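Local coordinates for putative methyltransferase protein (Bacteroides fragilis, PDB 5BP9) that probably transfers a methyl group from S-adenosylmethionine to a substrate, and is seen here with the by-product S-adenosyl-L-homocysteine bound, at residues G109-L117 with S135-V144. Numbering follows the deposited sequence.
Sequences GAGSGCHAL and SVEVMKLRGV. With SAH (S-adenosyl-L-homocysteine), chain D.
Arg142, near the end of helix 133-142, reaches across to the glycine-rich turn 110-113 and the first turn of the helix that follows it. Its CB touches Leu117 CD1 at 4.0 Å. The chain runs extended to CD, which lies 3.5 Å from Ser112 O, and then bends (chi3 79°), bringing the guanidinium under the leucine: Leu117 CD1 sits over the centre of one face, 3.5 Å from Arg142 CZ. Arg142 NH1 ends the path, donating a 3.0 Å hydrogen bond to Ser112 O. That oxygen lies near the guanidinium plane, but the donor stands 60° out of the carbonyl plane, so the bond is reached from above the peptide. Ser112 OG itself is bonded to Leu83 O, and Phe84 and Tyr58 also touch the arginine.

The side chain of selenomethionine Met139 packs between the turn and strand 125-130. Its CG lies against Gly111 O and Gly113 N, and a bend at chi3 (-94°) turns CE back to Gly111 O while SE rests 3.6 Å from Ala110 CB. Gly113, at the N-cap of helix 114-121, passes close over helix 133-142, its CA 5.2 Å from Met139 CA. Beyond the Schellman motif at Gly143, Val144 packs CG1 on Ala116 CB and CG2 on Leu117 CD2 (3.8 Å), the leucine crossing it at about a right angle.

The turn's other side faces the cofactor product: Gly109 O accepts a 2.7 Å hydrogen bond from the SAH amino N, while Asp130, whose OD2 also hydrogen-bonds SAH, accepts a bond from Gly111 N. Strand 104-108, this glycine-rich turn and helix 114-121 form the cofactor-binding strand-turn-helix of a Rossmann-like class I methyltransferase fold, backed by the neighbouring helix 133-142.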
loop_
_atom_site.group_PDB
_atom_site.type_symbol
_atom_site.label_atom_id
_atom_site.label_comp_id
_atom_site.label_asym_id
_atom_site.label_seq_id
_atom_site.Cartn_x
_atom_site.Cartn_y
_atom_site.Cartn_z
ATOM N N GLY A 109 3.385 -3.554 -2.345
ATOM C CA GLY A 109 2.942 -3.967 -1.008
ATOM C C GLY A 109 1.790 -4.936 -1.147
ATOM O O GLY A 109 0.710 -4.748 -0.592
ATOM N N ALA A 110 2.022 -5.981 -1.938
ATOM C CA ALA A 110 0.945 -6.840 -2.425
ATOM C C ALA A 110 0.302 -7.789 -1.387
ATOM O O ALA A 110 -0.764 -8.382 -1.630
ATOM C CB ALA A 110 1.449 -7.576 -3.642
ATOM N N GLY A 111 0.966 -7.957 -0.243
ATOM C CA GLY A 111 0.374 -8.675 0.879
ATOM C C GLY A 111 0.079 -10.119 0.568
ATOM O O GLY A 111 0.990 -10.852 0.202
ATOM N N SER A 112 -1.194 -10.525 0.691
ATOM C CA SER A 112 -1.560 -11.917 0.381
ATOM C C SER A 112 -1.612 -12.221 -1.102
ATOM O O SER A 112 -1.798 -13.373 -1.456
ATOM C CB SER A 112 -2.931 -12.268 0.976
ATOM O OG SER A 112 -3.930 -11.581 0.241
ATOM N N GLY A 113 -1.495 -11.204 -1.960
ATOM C CA GLY A 113 -1.586 -11.385 -3.414
ATOM C C GLY A 113 -2.966 -11.265 -4.012
ATOM O O GLY A 113 -3.136 -11.549 -5.207
ATOM N N CYS A 114 -3.942 -10.800 -3.230
ATOM C CA CYS A 114 -5.305 -10.682 -3.701
ATOM C C CYS A 114 -5.432 -9.869 -4.992
ATOM O O CYS A 114 -6.120 -10.312 -5.924
ATOM C CB CYS A 114 -6.220 -10.115 -2.586
ATOM S SG CYS A 114 -5.840 -8.449 -1.936
ATOM N N HIS A 115 -4.792 -8.694 -5.048
ATOM C CA HIS A 115 -4.886 -7.861 -6.224
ATOM C C HIS A 115 -4.170 -8.534 -7.384
ATOM O O HIS A 115 -4.716 -8.586 -8.492
ATOM C CB HIS A 115 -4.362 -6.451 -5.983
ATOM C CG HIS A 115 -5.142 -5.701 -4.952
ATOM N ND1 HIS A 115 -4.550 -5.013 -3.915
ATOM C CD2 HIS A 115 -6.473 -5.553 -4.792
ATOM C CE1 HIS A 115 -5.489 -4.468 -3.169
ATOM N NE2 HIS A 115 -6.664 -4.787 -3.679
ATOM N N ALA A 116 -2.974 -9.064 -7.122
ATOM C CA ALA A 116 -2.181 -9.701 -8.162
ATOM C C ALA A 116 -2.929 -10.876 -8.775
ATOM O O ALA A 116 -2.969 -10.995 -10.007
ATOM C CB ALA A 116 -0.827 -10.143 -7.633
ATOM N N LEU A 117 -3.528 -11.726 -7.939
ATOM C CA LEU A 117 -4.358 -12.836 -8.444
ATOM C C LEU A 117 -5.543 -12.391 -9.292
ATOM O O LEU A 117 -5.837 -13.001 -10.309
ATOM C CB LEU A 117 -4.852 -13.711 -7.292
ATOM C CG LEU A 117 -3.754 -14.501 -6.571
ATOM C CD1 LEU A 117 -4.286 -15.162 -5.300
ATOM C CD2 LEU A 117 -3.111 -15.551 -7.468
ATOM N N SER A 135 4.567 -13.109 3.550
ATOM C CA SER A 135 3.586 -12.697 2.559
ATOM C C SER A 135 4.007 -13.145 1.169
ATOM O O SER A 135 3.187 -13.673 0.421
ATOM C CB SER A 135 3.367 -11.193 2.599
ATOM O OG SER A 135 2.856 -10.777 3.862
ATOM N N VAL A 136 5.277 -12.957 0.839
ATOM C CA VAL A 136 5.799 -13.406 -0.453
ATOM C C VAL A 136 5.700 -14.929 -0.610
ATOM O O VAL A 136 5.302 -15.415 -1.697
ATOM C CB VAL A 136 7.217 -12.849 -0.700
ATOM C CG1 VAL A 136 7.883 -13.486 -1.917
ATOM C CG2 VAL A 136 7.177 -11.324 -0.816
ATOM N N GLU A 137 5.980 -15.671 0.474
ATOM C CA GLU A 137 5.800 -17.139 0.493
ATOM C C GLU A 137 4.399 -17.501 0.076
ATOM O O GLU A 137 4.200 -18.315 -0.812
ATOM C CB GLU A 137 6.034 -17.718 1.913
ATOM C CG GLU A 137 5.440 -19.108 2.202
ATOM C CD GLU A 137 5.769 -19.625 3.597
ATOM O OE1 GLU A 137 4.828 -20.125 4.263
ATOM O OE2 GLU A 137 6.958 -19.509 3.999
ATOM N N VAL A 138 3.429 -16.906 0.752
ATOM C CA VAL A 138 2.027 -17.178 0.492
ATOM C C VAL A 138 1.629 -16.821 -0.923
ATOM O O VAL A 138 0.957 -17.615 -1.581
ATOM C CB VAL A 138 1.115 -16.511 1.547
ATOM C CG1 VAL A 138 -0.371 -16.522 1.146
ATOM C CG2 VAL A 138 1.326 -17.207 2.888
HETATM N N MSE A 139 2.029 -15.644 -1.395
HETATM C CA MSE A 139 1.757 -15.263 -2.768
HETATM C C MSE A 139 2.230 -16.319 -3.737
HETATM O O MSE A 139 1.496 -16.672 -4.675
HETATM C CB MSE A 139 2.400 -13.921 -3.170
HETATM C CG MSE A 139 1.653 -12.792 -2.486
HETATM SE SE MSE A 139 2.083 -11.082 -3.330
HETATM C CE MSE A 139 3.513 -10.641 -2.084
ATOM N N LYS A 140 3.450 -16.817 -3.544
ATOM C CA LYS A 140 3.982 -17.819 -4.478
ATOM C C LYS A 140 3.151 -19.093 -4.463
ATOM O O LYS A 140 2.778 -19.651 -5.521
ATOM C CB LYS A 140 5.446 -18.106 -4.170
ATOM C CG LYS A 140 6.387 -16.955 -4.458
ATOM C CD LYS A 140 7.813 -17.285 -4.093
ATOM C CE LYS A 140 8.816 -16.202 -4.431
ATOM N NZ LYS A 140 8.926 -15.912 -5.883
ATOM N N LEU A 141 2.820 -19.537 -3.275
ATOM C CA LEU A 141 2.046 -20.768 -3.111
ATOM C C LEU A 141 0.614 -20.652 -3.603
ATOM O O LEU A 141 0.036 -21.659 -4.070
ATOM C CB LEU A 141 2.131 -21.263 -1.656
ATOM C CG LEU A 141 3.533 -21.599 -1.136
ATOM C CD1 LEU A 141 3.490 -21.951 0.347
ATOM C CD2 LEU A 141 4.173 -22.725 -1.933
ATOM N N ARG A 142 0.064 -19.439 -3.580
ATOM C CA ARG A 142 -1.280 -19.161 -4.145
ATOM C C ARG A 142 -1.309 -19.031 -5.667
ATOM O O ARG A 142 -2.395 -18.950 -6.274
ATOM C CB ARG A 142 -1.886 -17.902 -3.546
ATOM C CG ARG A 142 -2.194 -18.020 -2.078
ATOM C CD ARG A 142 -2.847 -16.740 -1.564
ATOM N NE ARG A 142 -4.265 -16.694 -1.907
ATOM C CZ ARG A 142 -5.042 -15.613 -1.893
ATOM N NH1 ARG A 142 -4.571 -14.412 -1.584
ATOM N NH2 ARG A 142 -6.327 -15.739 -2.212
ATOM N N GLY A 143 -0.137 -18.966 -6.294
ATOM C CA GLY A 143 -0.025 -18.921 -7.738
ATOM C C GLY A 143 0.244 -17.558 -8.341
ATOM O O GLY A 143 0.011 -17.361 -9.554
ATOM N N VAL A 144 0.757 -16.605 -7.538
ATOM C CA VAL A 144 1.216 -15.333 -8.114
ATOM C C VAL A 144 2.509 -15.646 -8.886
ATOM O O VAL A 144 3.461 -16.187 -8.329
ATOM C CB VAL A 144 1.450 -14.260 -7.039
ATOM C CG1 VAL A 144 1.970 -12.988 -7.673
ATOM C CG2 VAL A 144 0.164 -13.969 -6.292
HETATM N N SAH D . -1.976 -4.309 -0.717
HETATM C CA SAH D . -2.329 -5.343 0.330
HETATM C CB SAH D . -1.625 -5.141 1.680
HETATM C CG SAH D . -1.753 -3.751 2.305
HETATM S SD SAH D . -0.825 -3.657 3.809
HETATM C C SAH D . -3.814 -5.370 0.566
HETATM O O SAH D . -4.556 -4.562 0.017
HETATM O OXT SAH D . -4.351 -6.193 1.305
HETATM C "C5'" SAH D . 0.674 -2.876 3.270
HETATM C "C4'" SAH D . 1.689 -3.868 2.714
HETATM O "O4'" SAH D . 2.823 -3.121 2.226
HETATM C "C3'" SAH D . 2.255 -4.885 3.703
HETATM O "O3'" SAH D . 2.132 -6.220 3.160
HETATM C "C2'" SAH D . 3.704 -4.452 3.896
HETATM O "O2'" SAH D . 4.608 -5.478 4.256
HETATM C "C1'" SAH D . 4.032 -3.816 2.565
HETATM N N9 SAH D . 5.131 -2.839 2.531
HETATM C C8 SAH D . 5.390 -1.890 3.446
HETATM N N7 SAH D . 6.386 -1.113 3.144
HETATM C C5 SAH D . 6.807 -1.574 1.913
HETATM C C6 SAH D . 7.833 -1.186 1.039
HETATM N N6 SAH D . 8.660 -0.157 1.291
HETATM N N1 SAH D . 7.988 -1.877 -0.124
HETATM C C2 SAH D . 7.161 -2.914 -0.374
HETATM N N3 SAH D . 6.150 -3.364 0.389
HETATM C C4 SAH D . 6.024 -2.661 1.533
#